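Local coordinates for lipolytic protein G-D-S-L family (Veillonella parvula DSM 2008, PDB 4RW0) that probably hydrolyses ester bonds, as a lipase or acylhydrolase of the GDSL (SGNH hydrolase) family, at residues M4-F9 against E34-T39; V26-A31 against G170-A175; T67-L72 against K102-I107; K141-Y146 against L179-R184. One frame throughout, in Å; residues are numbered along the deposited sequence.

Interactions 1 and 3 are strand pairings in one parallel sheet whose order is 36-40, 4-10, 69-73, 104-108, 141-143; their centres are about 10 Å apart. Strand 141-143, in interaction 4, completes the sheet; the centres of interactions 3 and 4 are about 12 Å apart. Interaction 2 joins helices 25-32 and 168-182 on one side of this sheet, and interaction 4 uses helix 168-182 nearer its end, about 11 Å centre to centre from interaction 2. Along the chain interaction 1 closes before 3 opens, and 3 before 4, whereas the segments of interaction 2 alternate with those of 1 and 4. Early and late parts of the chain thus meet in one alpha/beta core.

Interaction 1: M4-F9 against E34-T39. With NA (sodium ion), chain D.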
loop_
_atom_site.group_PDB
_atom_site.type_symbol
_atom_site.label_atom_id
_atom_site.label_comp_id
_atom_site.label_asym_id
_atom_site.label_seq_id
_atom_site.Cartn_x
_atom_site.Cartn_y
_atom_site.Cartn_z
HETATM N N MSE A 4 -9.161 -13.451 11.091
HETATM C CA MSE A 4 -9.531 -12.208 10.509
HETATM C C MSE A 4 -9.121 -12.240 9.061
HETATM O O MSE A 4 -8.015 -12.687 8.718
HETATM C CB MSE A 4 -8.834 -11.086 11.200
HETATM C CG MSE A 4 -9.108 -9.730 10.572
HETATM SE SE MSE A 4 -8.010 -8.405 11.543
HETATM C CE MSE A 4 -9.044 -8.475 13.235
ATOM N N GLU A 5 -9.935 -11.623 8.213
ATOM C CA GLU A 5 -9.585 -11.343 6.798
ATOM C C GLU A 5 -9.045 -9.963 6.539
ATOM O O GLU A 5 -9.640 -8.945 6.896
ATOM C CB GLU A 5 -10.839 -11.636 5.910
ATOM C CG GLU A 5 -10.731 -11.269 4.432
ATOM C CD GLU A 5 -11.919 -11.758 3.556
ATOM O OE1 GLU A 5 -12.823 -10.908 3.254
ATOM O OE2 GLU A 5 -11.939 -12.973 3.160
ATOM N N ILE A 6 -7.883 -9.899 5.912
ATOM C CA ILE A 6 -7.338 -8.704 5.374
ATOM C C ILE A 6 -7.155 -8.829 3.868
ATOM O O ILE A 6 -6.446 -9.748 3.378
ATOM C CB ILE A 6 -6.016 -8.334 6.049
ATOM C CG1 ILE A 6 -6.279 -8.232 7.552
ATOM C CG2 ILE A 6 -5.466 -7.061 5.449
ATOM C CD1 ILE A 6 -5.163 -7.549 8.339
ATOM N N ILE A 7 -7.835 -7.948 3.140
ATOM C CA ILE A 7 -7.889 -7.917 1.655
ATOM C C ILE A 7 -6.952 -6.773 1.241
ATOM O O ILE A 7 -7.122 -5.658 1.725
ATOM C CB ILE A 7 -9.323 -7.559 1.174
ATOM C CG1 ILE A 7 -10.309 -8.571 1.630
ATOM C CG2 ILE A 7 -9.382 -7.543 -0.331
ATOM C CD1 ILE A 7 -9.989 -9.997 1.170
ATOM N N CYS A 8 -5.937 -7.047 0.408
ATOM C CA CYS A 8 -4.971 -6.058 -0.012
ATOM C C CYS A 8 -5.065 -5.700 -1.482
ATOM O O CYS A 8 -4.925 -6.577 -2.374
ATOM C CB CYS A 8 -3.507 -6.509 0.294
ATOM S SG CYS A 8 -3.354 -7.107 2.021
ATOM N N PHE A 9 -5.218 -4.403 -1.754
ATOM C CA PHE A 9 -5.220 -3.863 -3.117
ATOM C C PHE A 9 -4.084 -2.897 -3.316
ATOM O O PHE A 9 -3.656 -2.187 -2.358
ATOM C CB PHE A 9 -6.513 -3.056 -3.338
ATOM C CG PHE A 9 -7.776 -3.879 -3.300
ATOM C CD1 PHE A 9 -8.183 -4.582 -4.368
ATOM C CD2 PHE A 9 -8.520 -3.978 -2.150
ATOM C CE1 PHE A 9 -9.346 -5.369 -4.337
ATOM C CE2 PHE A 9 -9.691 -4.692 -2.113
ATOM C CZ PHE A 9 -10.100 -5.415 -3.205
ATOM N N GLU A 34 -0.721 -15.884 12.774
ATOM C CA GLU A 34 -1.418 -17.149 12.605
ATOM C C GLU A 34 -2.891 -16.950 12.304
ATOM O O GLU A 34 -3.372 -17.510 11.326
ATOM C CB GLU A 34 -1.276 -18.076 13.827
ATOM C CG GLU A 34 -0.976 -19.532 13.421
ATOM C CD GLU A 34 0.519 -19.760 13.111
ATOM O OE1 GLU A 34 1.336 -19.789 14.067
ATOM O OE2 GLU A 34 0.895 -19.919 11.923
ATOM N N ASN A 35 -3.592 -16.125 13.065
ATOM C CA ASN A 35 -5.032 -16.070 12.796
ATOM C C ASN A 35 -5.491 -14.842 11.983
ATOM O O ASN A 35 -6.583 -14.342 12.183
ATOM C CB ASN A 35 -5.804 -16.208 14.093
ATOM C CG ASN A 35 -6.881 -17.310 13.993
ATOM O OD1 ASN A 35 -8.051 -17.103 14.349
ATOM N ND2 ASN A 35 -6.488 -18.487 13.473
ATOM N N VAL A 36 -4.603 -14.319 11.124
ATOM C CA VAL A 36 -4.944 -13.275 10.156
ATOM C C VAL A 36 -4.537 -13.840 8.781
ATOM O O VAL A 36 -3.357 -14.339 8.608
ATOM C CB VAL A 36 -4.266 -11.965 10.479
ATOM C CG1 VAL A 36 -4.602 -10.925 9.441
ATOM C CG2 VAL A 36 -4.647 -11.482 11.875
ATOM N N ASN A 37 -5.545 -13.902 7.863
ATOM C CA ASN A 37 -5.329 -14.364 6.493
ATOM C C ASN A 37 -5.384 -13.233 5.518
ATOM O O ASN A 37 -6.346 -12.453 5.508
ATOM C CB ASN A 37 -6.358 -15.439 6.107
ATOM C CG ASN A 37 -6.274 -16.687 7.022
ATOM O OD1 ASN A 37 -7.297 -17.200 7.470
ATOM N ND2 ASN A 37 -5.066 -17.130 7.342
ATOM N N PHE A 38 -4.332 -13.095 4.729
ATOM C CA PHE A 38 -4.166 -11.975 3.790
ATOM C C PHE A 38 -4.475 -12.546 2.390
ATOM O O PHE A 38 -3.947 -13.601 2.000
ATOM C CB PHE A 38 -2.752 -11.399 3.792
ATOM C CG PHE A 38 -2.359 -10.704 5.085
ATOM C CD1 PHE A 38 -2.025 -11.460 6.203
ATOM C CD2 PHE A 38 -2.350 -9.348 5.181
ATOM C CE1 PHE A 38 -1.649 -10.852 7.382
ATOM C CE2 PHE A 38 -1.997 -8.732 6.356
ATOM C CZ PHE A 38 -1.621 -9.481 7.450
ATOM N N THR A 39 -5.301 -11.831 1.623
ATOM C CA THR A 39 -5.463 -12.109 0.215
ATOM C C THR A 39 -4.945 -10.935 -0.588
ATOM O O THR A 39 -5.353 -9.781 -0.384
ATOM C CB THR A 39 -6.932 -12.420 -0.125
ATOM O OG1 THR A 39 -7.383 -13.429 0.734
ATOM C CG2 THR A 39 -7.051 -12.860 -1.567
HETATM NA NA NA D . -1.714 -15.991 8.509
#
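Two neighbouring parallel strands of the central sheet of the SGNH hydrolase fold meet where M4-F9 runs beside E34-T39, with helix 25-32 forming part of the beta-alpha-beta connection between them. M4, I6 and C8 turn their backbone polar groups to the other strand: I6 N reaches N37 O at 3.0 Å with an almost straight N-H...O angle of 177°, and I6 O takes T39 N at 3.0 Å. Selenomethionine M4 is bonded likewise, giving its N to N35 O and accepting N37 N. On the face carrying I6, V36 and F38 the side chains are apolar, as suits a face covered by helices. I6 CG1 stands beside its backbone N (chi1 -56°), and the extended branch carries CD1 to 3.6 Å from V36 CG1. Its other branch, CG2, comes obliquely to the F38 ring, 3.9 Å from CD2, the two side chains lying alongside and pointing the same way. C8 SG meets that ring at its edge, 4.0 Å from F38 CD2, a sulfur-aromatic contact. Cutting I6 back to an alanine would remove CD1 and CG2, and would probably leave V36 CG1 and the CE2 end of the F38 ring with a gap between them. V36 uses its backbone for a second task, its O binding the sodium ion at 2.3 Å together with D30 O and I33 O. F38 is covered by V26 and C29 of helix 25-32 and meets F182 of helix 168-182 edge-to-face, while E5 and I7 bond strand 69-73 on the inner side.

Interaction 2: V26-A31 against G170-A175; sequences VEICDA and GYRLMA. With NA (sodium ion), chain D.
I28 meets R172 without using a flat group: its CD1 comes 4.1 Å from R172 CG, crossing the aliphatic part of the arginine, and neither face nor edge of the guanidinium takes part. That group reaches instead toward a bound glycerol, probably from the crystallisation liquor, which NH2 hydrogen-bonds. The ring of Y171 likewise stacks on nothing from V26-A31; its OH is bonded to Y17 O, and I28 CD1 approaches only the backbone O of Y171. I28 CG1 stands beside the backbone N (chi1 -67°), which puts CG2 anti to that N and against A175, 3.5 Å from A175 CB, and leaves CD1 to run on toward R172. The small A175 suits its place, because it lets segments 26-31 and 170-175 come to 8.9 Å between their axes, crossing at -50°. Helices 25-32 and 168-182, to which they belong, lie together on one side of the parallel sheet of this SGNH hydrolase. The small C29 also fits at this crossing: SG is 3.8 Å from A175 O, a packing contact. D30 leaves the interface; its backbone O binds the sodium ion at 2.4 Å, and its OD1 accepts the backbone N of F38.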
loop_
_atom_site.group_PDB
_atom_site.type_symbol
_atom_site.label_atom_id
_atom_site.label_comp_id
_atom_site.label_asym_id
_atom_site.label_seq_id
_atom_site.Cartn_x
_atom_site.Cartn_y
_atom_site.Cartn_z
ATOM N N VAL A 26 3.397 -8.643 1.767
ATOM C CA VAL A 26 2.091 -9.201 2.190
ATOM C C VAL A 26 2.210 -10.639 2.621
ATOM O O VAL A 26 1.670 -11.070 3.655
ATOM C CB VAL A 26 1.026 -9.048 1.054
ATOM C CG1 VAL A 26 -0.309 -9.722 1.426
ATOM C CG2 VAL A 26 0.813 -7.577 0.733
ATOM N N GLU A 27 3.019 -11.331 1.881
ATOM C CA GLU A 27 3.154 -12.695 2.172
ATOM C C GLU A 27 3.958 -12.994 3.428
ATOM O O GLU A 27 3.642 -13.928 4.164
ATOM C CB GLU A 27 3.715 -13.384 0.926
ATOM C CG GLU A 27 2.685 -13.596 -0.189
ATOM C CD GLU A 27 2.335 -12.332 -0.971
ATOM O OE1 GLU A 27 3.203 -11.444 -1.114
ATOM O OE2 GLU A 27 1.182 -12.226 -1.451
ATOM N N ILE A 28 4.983 -12.187 3.668
ATOM C CA ILE A 28 5.730 -12.207 4.938
ATOM C C ILE A 28 4.767 -11.977 6.097
ATOM O O ILE A 28 4.787 -12.703 7.098
ATOM C CB ILE A 28 6.908 -11.166 4.918
ATOM C CG1 ILE A 28 7.935 -11.618 3.890
ATOM C CG2 ILE A 28 7.551 -11.137 6.269
ATOM C CD1 ILE A 28 9.040 -10.614 3.632
ATOM N N CYS A 29 3.879 -11.006 5.953
ATOM C CA CYS A 29 2.944 -10.731 7.009
ATOM C C CYS A 29 2.016 -11.921 7.233
ATOM O O CYS A 29 1.771 -12.330 8.374
ATOM C CB CYS A 29 2.130 -9.493 6.784
ATOM S SG CYS A 29 2.996 -7.952 6.825
ATOM N N ASP A 30 1.568 -12.540 6.160
ATOM C CA ASP A 30 0.655 -13.635 6.304
ATOM C C ASP A 30 1.301 -14.852 7.048
ATOM O O ASP A 30 0.595 -15.588 7.814
ATOM C CB ASP A 30 0.206 -14.115 4.933
ATOM C CG ASP A 30 -0.930 -15.135 5.019
ATOM O OD1 ASP A 30 -2.068 -14.815 5.272
ATOM O OD2 ASP A 30 -0.676 -16.288 4.824
ATOM N N ALA A 31 2.602 -15.037 6.781
ATOM C CA ALA A 31 3.365 -16.124 7.394
ATOM C C ALA A 31 3.697 -15.756 8.819
ATOM O O ALA A 31 4.005 -16.645 9.634
ATOM C CB ALA A 31 4.642 -16.419 6.602
ATOM N N GLY A 170 14.171 -4.668 1.107
ATOM C CA GLY A 170 13.182 -3.606 1.209
ATOM C C GLY A 170 11.817 -4.173 1.549
ATOM O O GLY A 170 11.111 -3.626 2.329
ATOM N N TYR A 171 11.480 -5.337 0.963
ATOM C CA TYR A 171 10.183 -5.986 1.313
ATOM C C TYR A 171 10.162 -6.496 2.756
ATOM O O TYR A 171 9.120 -6.399 3.433
ATOM C CB TYR A 171 9.873 -7.090 0.323
ATOM C CG TYR A 171 9.320 -6.619 -1.030
ATOM C CD1 TYR A 171 8.241 -5.794 -1.052
ATOM C CD2 TYR A 171 9.868 -7.003 -2.238
ATOM C CE1 TYR A 171 7.732 -5.313 -2.249
ATOM C CE2 TYR A 171 9.347 -6.577 -3.486
ATOM C CZ TYR A 171 8.264 -5.724 -3.467
ATOM O OH TYR A 171 7.623 -5.254 -4.599
ATOM N N ARG A 172 11.313 -6.991 3.295
ATOM C CA ARG A 172 11.312 -7.404 4.697
ATOM C C ARG A 172 11.057 -6.203 5.615
ATOM O O ARG A 172 10.212 -6.286 6.531
ATOM C CB ARG A 172 12.609 -8.103 5.100
ATOM C CG ARG A 172 12.859 -9.408 4.418
ATOM C CD ARG A 172 13.947 -10.204 5.161
ATOM N NE ARG A 172 15.238 -9.525 5.097
ATOM C CZ ARG A 172 16.105 -9.589 4.115
ATOM N NH1 ARG A 172 15.931 -10.391 3.066
ATOM N NH2 ARG A 172 17.255 -8.923 4.222
ATOM N N LEU A 173 11.749 -5.081 5.362
ATOM C CA LEU A 173 11.585 -3.901 6.198
ATOM C C LEU A 173 10.138 -3.369 6.142
ATOM O O LEU A 173 9.574 -2.954 7.139
ATOM C CB LEU A 173 12.563 -2.808 5.796
ATOM C CG LEU A 173 14.061 -3.147 6.055
ATOM C CD1 LEU A 173 15.013 -2.050 5.568
ATOM C CD2 LEU A 173 14.325 -3.421 7.516
HETATM N N MSE A 174 9.526 -3.452 4.967
HETATM C CA MSE A 174 8.113 -3.024 4.814
HETATM C C MSE A 174 7.240 -3.925 5.602
HETATM O O MSE A 174 6.385 -3.468 6.276
HETATM C CB MSE A 174 7.751 -3.007 3.314
HETATM C CG MSE A 174 8.326 -1.883 2.507
HETATM SE SE MSE A 174 7.799 -2.057 0.599
HETATM C CE MSE A 174 5.870 -1.586 0.693
ATOM N N ALA A 175 7.494 -5.229 5.570
ATOM C CA ALA A 175 6.674 -6.204 6.317
ATOM C C ALA A 175 6.715 -5.908 7.813
ATOM O O ALA A 175 5.698 -5.909 8.462
ATOM C CB ALA A 175 7.189 -7.643 6.064
HETATM NA NA NA D . -1.714 -15.991 8.509
#

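Interaction 3: T67-L72 against K102-I107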
loop_
_atom_site.group_PDB
_atom_site.type_symbol
_atom_site.label_atom_id
_atom_site.label_comp_id
_atom_site.label_asym_id
_atom_site.label_seq_id
_atom_site.Cartn_x
_atom_site.Cartn_y
_atom_site.Cartn_z
ATOM N N THR A 67 -15.374 -7.911 11.016
ATOM C CA THR A 67 -13.969 -7.692 11.365
ATOM C C THR A 67 -12.964 -7.566 10.209
ATOM O O THR A 67 -11.727 -7.439 10.437
ATOM C CB THR A 67 -13.465 -8.781 12.275
ATOM O OG1 THR A 67 -13.452 -10.019 11.556
ATOM C CG2 THR A 67 -14.353 -8.813 13.572
ATOM N N ARG A 68 -13.463 -7.563 8.979
ATOM C CA ARG A 68 -12.577 -7.401 7.811
ATOM C C ARG A 68 -11.860 -6.078 7.795
ATOM O O ARG A 68 -12.452 -5.045 8.056
ATOM C CB ARG A 68 -13.373 -7.580 6.504
ATOM C CG ARG A 68 -12.603 -7.320 5.206
ATOM C CD ARG A 68 -13.553 -7.269 4.037
ATOM N NE ARG A 68 -14.142 -8.539 3.774
ATOM C CZ ARG A 68 -15.457 -8.748 3.612
ATOM N NH1 ARG A 68 -16.315 -7.745 3.644
ATOM N NH2 ARG A 68 -15.885 -9.948 3.294
ATOM N N HIS A 69 -10.569 -6.117 7.438
ATOM C CA HIS A 69 -9.823 -4.948 7.066
ATOM C C HIS A 69 -9.434 -5.000 5.594
ATOM O O HIS A 69 -9.258 -6.077 4.999
ATOM C CB HIS A 69 -8.559 -4.789 8.003
ATOM C CG HIS A 69 -8.929 -4.386 9.408
ATOM N ND1 HIS A 69 -9.480 -5.270 10.318
ATOM C CD2 HIS A 69 -8.788 -3.212 10.071
ATOM C CE1 HIS A 69 -9.691 -4.654 11.467
ATOM N NE2 HIS A 69 -9.309 -3.396 11.333
ATOM N N ILE A 70 -9.334 -3.843 5.012
ATOM C CA ILE A 70 -9.012 -3.656 3.612
ATOM C C ILE A 70 -7.824 -2.719 3.538
ATOM O O ILE A 70 -7.906 -1.537 3.884
ATOM C CB ILE A 70 -10.180 -3.112 2.811
ATOM C CG1 ILE A 70 -11.358 -4.019 2.961
ATOM C CG2 ILE A 70 -9.826 -2.904 1.341
ATOM C CD1 ILE A 70 -12.643 -3.430 2.544
ATOM N N PHE A 71 -6.699 -3.248 3.054
ATOM C CA PHE A 71 -5.523 -2.430 2.850
ATOM C C PHE A 71 -5.493 -1.859 1.421
ATOM O O PHE A 71 -5.776 -2.589 0.513
ATOM C CB PHE A 71 -4.264 -3.305 3.090
ATOM C CG PHE A 71 -2.972 -2.620 2.628
ATOM C CD1 PHE A 71 -2.290 -1.763 3.497
ATOM C CD2 PHE A 71 -2.537 -2.699 1.330
ATOM C CE1 PHE A 71 -1.163 -1.116 3.104
ATOM C CE2 PHE A 71 -1.378 -2.012 0.927
ATOM C CZ PHE A 71 -0.719 -1.195 1.831
ATOM N N LEU A 72 -5.180 -0.589 1.224
ATOM C CA LEU A 72 -5.093 0.039 -0.068
ATOM C C LEU A 72 -3.780 0.843 -0.150
ATOM O O LEU A 72 -3.411 1.598 0.750
ATOM C CB LEU A 72 -6.175 1.122 -0.244
ATOM C CG LEU A 72 -7.554 0.713 0.077
ATOM C CD1 LEU A 72 -8.473 1.908 -0.040
ATOM C CD2 LEU A 72 -7.896 -0.365 -0.933
ATOM N N LYS A 102 -17.249 -1.856 2.944
ATOM C CA LYS A 102 -17.158 -3.321 3.118
ATOM C C LYS A 102 -16.184 -3.782 4.184
ATOM O O LYS A 102 -16.082 -4.967 4.476
ATOM C CB LYS A 102 -16.726 -3.981 1.781
ATOM C CG LYS A 102 -17.688 -3.679 0.632
ATOM C CD LYS A 102 -18.920 -4.525 0.804
ATOM C CE LYS A 102 -19.929 -4.132 -0.255
ATOM N NZ LYS A 102 -21.117 -4.964 -0.009
ATOM N N GLY A 103 -15.472 -2.835 4.766
ATOM C CA GLY A 103 -14.550 -3.155 5.830
ATOM C C GLY A 103 -13.868 -1.893 6.378
ATOM O O GLY A 103 -14.113 -0.788 5.943
HETATM N N MSE A 104 -13.002 -2.105 7.333
HETATM C CA MSE A 104 -12.183 -1.018 7.948
HETATM C C MSE A 104 -10.902 -0.909 7.156
HETATM O O MSE A 104 -10.154 -1.899 7.004
HETATM C CB MSE A 104 -11.921 -1.464 9.393
HETATM C CG MSE A 104 -13.209 -1.442 10.265
HETATM SE SE MSE A 104 -12.823 -2.169 12.022
HETATM C CE MSE A 104 -13.052 -4.075 11.642
ATOM N N VAL A 105 -10.619 0.282 6.668
ATOM C CA VAL A 105 -9.581 0.525 5.725
ATOM C C VAL A 105 -8.264 0.801 6.460
ATOM O O VAL A 105 -8.245 1.389 7.536
ATOM C CB VAL A 105 -9.923 1.728 4.861
ATOM C CG1 VAL A 105 -8.772 2.185 4.029
ATOM C CG2 VAL A 105 -11.092 1.402 3.921
ATOM N N ILE A 106 -7.197 0.329 5.859
ATOM C CA ILE A 106 -5.807 0.672 6.251
ATOM C C ILE A 106 -5.119 1.211 5.046
ATOM O O ILE A 106 -5.146 0.597 3.976
ATOM C CB ILE A 106 -5.071 -0.563 6.783
ATOM C CG1 ILE A 106 -5.815 -1.150 7.957
ATOM C CG2 ILE A 106 -3.647 -0.170 7.149
ATOM C CD1 ILE A 106 -5.423 -2.568 8.288
ATOM N N ILE A 107 -4.501 2.376 5.200
ATOM C CA ILE A 107 -3.856 3.050 4.127
ATOM C C ILE A 107 -2.329 2.869 4.160
ATOM O O ILE A 107 -1.727 3.030 5.222
ATOM C CB ILE A 107 -4.145 4.587 4.217
ATOM C CG1 ILE A 107 -5.630 4.860 4.076
ATOM C CG2 ILE A 107 -3.453 5.341 3.112
ATOM C CD1 ILE A 107 -6.001 6.297 4.381
#
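The imidazole of H69 is overlapped on one face by selenomethionine M104, whose CB lies 4.0 Å from the ring centroid and 28° off the ring normal, a CH-pi contact. M104 SE approaches obliquely, and the bend at chi3 (-85°) brings its CE to 3.4 Å from H69 CE1. The two side chains project from paired residues of neighbouring parallel strands, 69-73 and 104-108, in the sheet of the SGNH hydrolase fold. I106 CD1 follows along the same face of the sheet, 3.9 Å from H69 CB. With an alanine in place of H69, M104 CB and SE would probably lose the ring they pack on and T67 O its weak bond from ND1. The strands are joined by backbone bonds, among them I106 N to I70 O at 2.8 Å. On the opposite face beta-branched I70 and V105 pack against A99 of helix 85-100. G103, without a side chain, lets I70 CD1 come to 3.6 Å from its N, a place where a beta carbon would be crowded. R68 gives NE to E5 in a salt bridge, while its NH1 donates to K102 O at 2.9 Å, the oxygen lying in the guanidinium plane and the donor in the carbonyl plane.

Interaction 4: K141-Y146 against L179-R184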
loop_
_atom_site.group_PDB
_atom_site.type_symbol
_atom_site.label_atom_id
_atom_site.label_comp_id
_atom_site.label_asym_id
_atom_site.label_seq_id
_atom_site.Cartn_x
_atom_site.Cartn_y
_atom_site.Cartn_z
ATOM N N LYS A 141 -6.153 3.866 10.236
ATOM C CA LYS A 141 -4.747 3.486 10.390
ATOM C C LYS A 141 -3.913 3.637 9.140
ATOM O O LYS A 141 -4.394 3.398 8.061
ATOM C CB LYS A 141 -4.666 2.086 10.918
ATOM C CG LYS A 141 -4.656 2.103 12.427
ATOM C CD LYS A 141 -4.711 0.705 12.945
ATOM C CE LYS A 141 -6.143 0.228 12.979
ATOM N NZ LYS A 141 -6.736 0.535 14.307
ATOM N N VAL A 142 -2.680 4.116 9.314
ATOM C CA VAL A 142 -1.727 4.363 8.268
ATOM C C VAL A 142 -0.450 3.499 8.456
ATOM O O VAL A 142 0.073 3.363 9.556
ATOM C CB VAL A 142 -1.322 5.838 8.229
ATOM C CG1 VAL A 142 -0.154 6.064 7.299
ATOM C CG2 VAL A 142 -2.483 6.676 7.778
ATOM N N ILE A 143 0.037 2.922 7.366
ATOM C CA ILE A 143 1.360 2.306 7.340
ATOM C C ILE A 143 2.330 3.127 6.492
ATOM O O ILE A 143 2.212 3.194 5.258
ATOM C CB ILE A 143 1.316 0.825 6.837
ATOM C CG1 ILE A 143 0.273 -0.002 7.584
ATOM C CG2 ILE A 143 2.737 0.207 6.907
ATOM C CD1 ILE A 143 0.002 -1.383 6.966
ATOM N N ASP A 144 3.309 3.754 7.144
ATOM C CA ASP A 144 4.227 4.703 6.478
ATOM C C ASP A 144 5.403 3.965 5.904
ATOM O O ASP A 144 6.529 4.015 6.469
ATOM C CB ASP A 144 4.719 5.806 7.454
ATOM C CG ASP A 144 5.573 6.882 6.767
ATOM O OD1 ASP A 144 5.789 6.903 5.532
ATOM O OD2 ASP A 144 6.078 7.758 7.482
ATOM N N PHE A 145 5.194 3.285 4.767
ATOM C CA PHE A 145 6.300 2.595 4.130
ATOM C C PHE A 145 7.351 3.546 3.614
ATOM O O PHE A 145 8.548 3.202 3.522
ATOM C CB PHE A 145 5.797 1.744 2.983
ATOM C CG PHE A 145 4.872 0.613 3.381
ATOM C CD1 PHE A 145 5.349 -0.514 4.068
ATOM C CD2 PHE A 145 3.527 0.626 2.996
ATOM C CE1 PHE A 145 4.523 -1.572 4.356
ATOM C CE2 PHE A 145 2.700 -0.437 3.289
ATOM C CZ PHE A 145 3.193 -1.551 3.980
ATOM N N TYR A 146 6.908 4.735 3.199
ATOM C CA TYR A 146 7.787 5.689 2.578
ATOM C C TYR A 146 9.006 5.955 3.512
ATOM O O TYR A 146 10.159 5.877 3.070
ATOM C CB TYR A 146 7.083 7.061 2.327
ATOM C CG TYR A 146 8.006 8.089 1.685
ATOM C CD1 TYR A 146 8.886 8.857 2.437
ATOM C CD2 TYR A 146 8.015 8.270 0.326
ATOM C CE1 TYR A 146 9.774 9.746 1.841
ATOM C CE2 TYR A 146 8.887 9.132 -0.264
ATOM C CZ TYR A 146 9.760 9.892 0.500
ATOM O OH TYR A 146 10.619 10.735 -0.206
ATOM N N LEU A 179 3.545 -4.930 10.069
ATOM C CA LEU A 179 3.255 -5.681 11.266
ATOM C C LEU A 179 3.079 -4.866 12.554
ATOM O O LEU A 179 2.371 -5.300 13.467
ATOM C CB LEU A 179 4.280 -6.799 11.486
ATOM C CG LEU A 179 4.253 -8.000 10.498
ATOM C CD1 LEU A 179 5.454 -8.932 10.689
ATOM C CD2 LEU A 179 2.992 -8.769 10.693
ATOM N N GLU A 180 3.611 -3.666 12.600
ATOM C CA GLU A 180 3.370 -2.829 13.747
ATOM C C GLU A 180 1.882 -2.466 13.803
ATOM O O GLU A 180 1.363 -2.300 14.884
ATOM C CB GLU A 180 4.179 -1.571 13.714
ATOM C CG GLU A 180 5.697 -1.771 13.808
ATOM C CD GLU A 180 6.471 -0.420 13.615
ATOM O OE1 GLU A 180 5.942 0.643 14.005
ATOM O OE2 GLU A 180 7.588 -0.403 13.013
ATOM N N VAL A 181 1.201 -2.416 12.657
ATOM C CA VAL A 181 -0.263 -2.115 12.610
ATOM C C VAL A 181 -1.049 -3.371 12.654
ATOM O O VAL A 181 -1.953 -3.516 13.498
ATOM C CB VAL A 181 -0.588 -1.356 11.323
ATOM C CG1 VAL A 181 -2.102 -1.380 10.989
ATOM C CG2 VAL A 181 -0.068 0.048 11.406
ATOM N N PHE A 182 -0.699 -4.369 11.821
ATOM C CA PHE A 182 -1.521 -5.574 11.706
ATOM C C PHE A 182 -1.573 -6.414 12.962
ATOM O O PHE A 182 -2.565 -7.112 13.209
ATOM C CB PHE A 182 -1.090 -6.517 10.554
ATOM C CG PHE A 182 -1.190 -5.922 9.172
ATOM C CD1 PHE A 182 -2.252 -5.094 8.803
ATOM C CD2 PHE A 182 -0.269 -6.263 8.217
ATOM C CE1 PHE A 182 -2.337 -4.594 7.503
ATOM C CE2 PHE A 182 -0.331 -5.739 6.925
ATOM C CZ PHE A 182 -1.373 -4.902 6.583
ATOM N N THR A 183 -0.486 -6.423 13.715
ATOM C CA THR A 183 -0.396 -7.212 14.930
ATOM C C THR A 183 -1.301 -6.679 16.051
ATOM O O THR A 183 -1.704 -7.416 16.935
ATOM C CB THR A 183 1.086 -7.285 15.398
ATOM O OG1 THR A 183 1.812 -8.071 14.446
ATOM C CG2 THR A 183 1.183 -8.002 16.625
ATOM N N ARG A 184 -1.612 -5.408 16.023
ATOM C CA ARG A 184 -2.401 -4.801 17.053
ATOM C C ARG A 184 -3.903 -4.808 16.714
ATOM O O ARG A 184 -4.689 -4.266 17.467
ATOM C CB ARG A 184 -1.943 -3.351 17.252
ATOM C CG ARG A 184 -0.596 -3.118 17.940
ATOM C CD ARG A 184 -0.378 -1.595 18.033
ATOM N NE ARG A 184 0.877 -1.160 18.667
ATOM C CZ ARG A 184 1.007 -0.750 19.936
ATOM N NH1 ARG A 184 -0.035 -0.733 20.768
ATOM N NH2 ARG A 184 2.200 -0.367 20.387
#
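V181 stands between K141 and I143, one methyl turned to each. Its CG1 lies 3.9 Å from K141 CD, the two side chains sliding past each other in opposite directions, with the aliphatic stem of the lysine along the valine. Its CG2 faces I143 instead, 3.8 Å from CG1, with the side chains set at a slant to one another. The same CG2 also rests 3.8 Å from the backbone O of V142, so the short, branched valine fits closely against the strand. The setting follows from the V181 torsion: CG1 is anti to the backbone N (chi1 163°), and CG2 is left on the side of that N. Further along, I143 and F182 cross at about a right angle. I143 CG1 lies beside its backbone N and chi2 is extended (169°), which carries CD1 to 3.8 Å from F182 CZ, approaching the ring obliquely. The other branch of I143, CG2, lies over one face of the F145 ring toward its rim. A long, two-branched isoleucine therefore serves helix 168-182 with one branch and the F145 ring with the other. F182 also touches W25 and C29 of helix 25-32. The chain then turns at D144, centre of an inverse gamma turn and N-cap of helix 145-154; its side chain caps a backbone N of the helix while OD2 also bonds T147 OG1. Strand 141-143, backbone-bonded to I107 and L109, ends the sheet on this side, and helix 168-182 packs over it, a helix layer on a parallel sheet as in the three-layer alpha/beta/alpha fold of SGNH hydrolases.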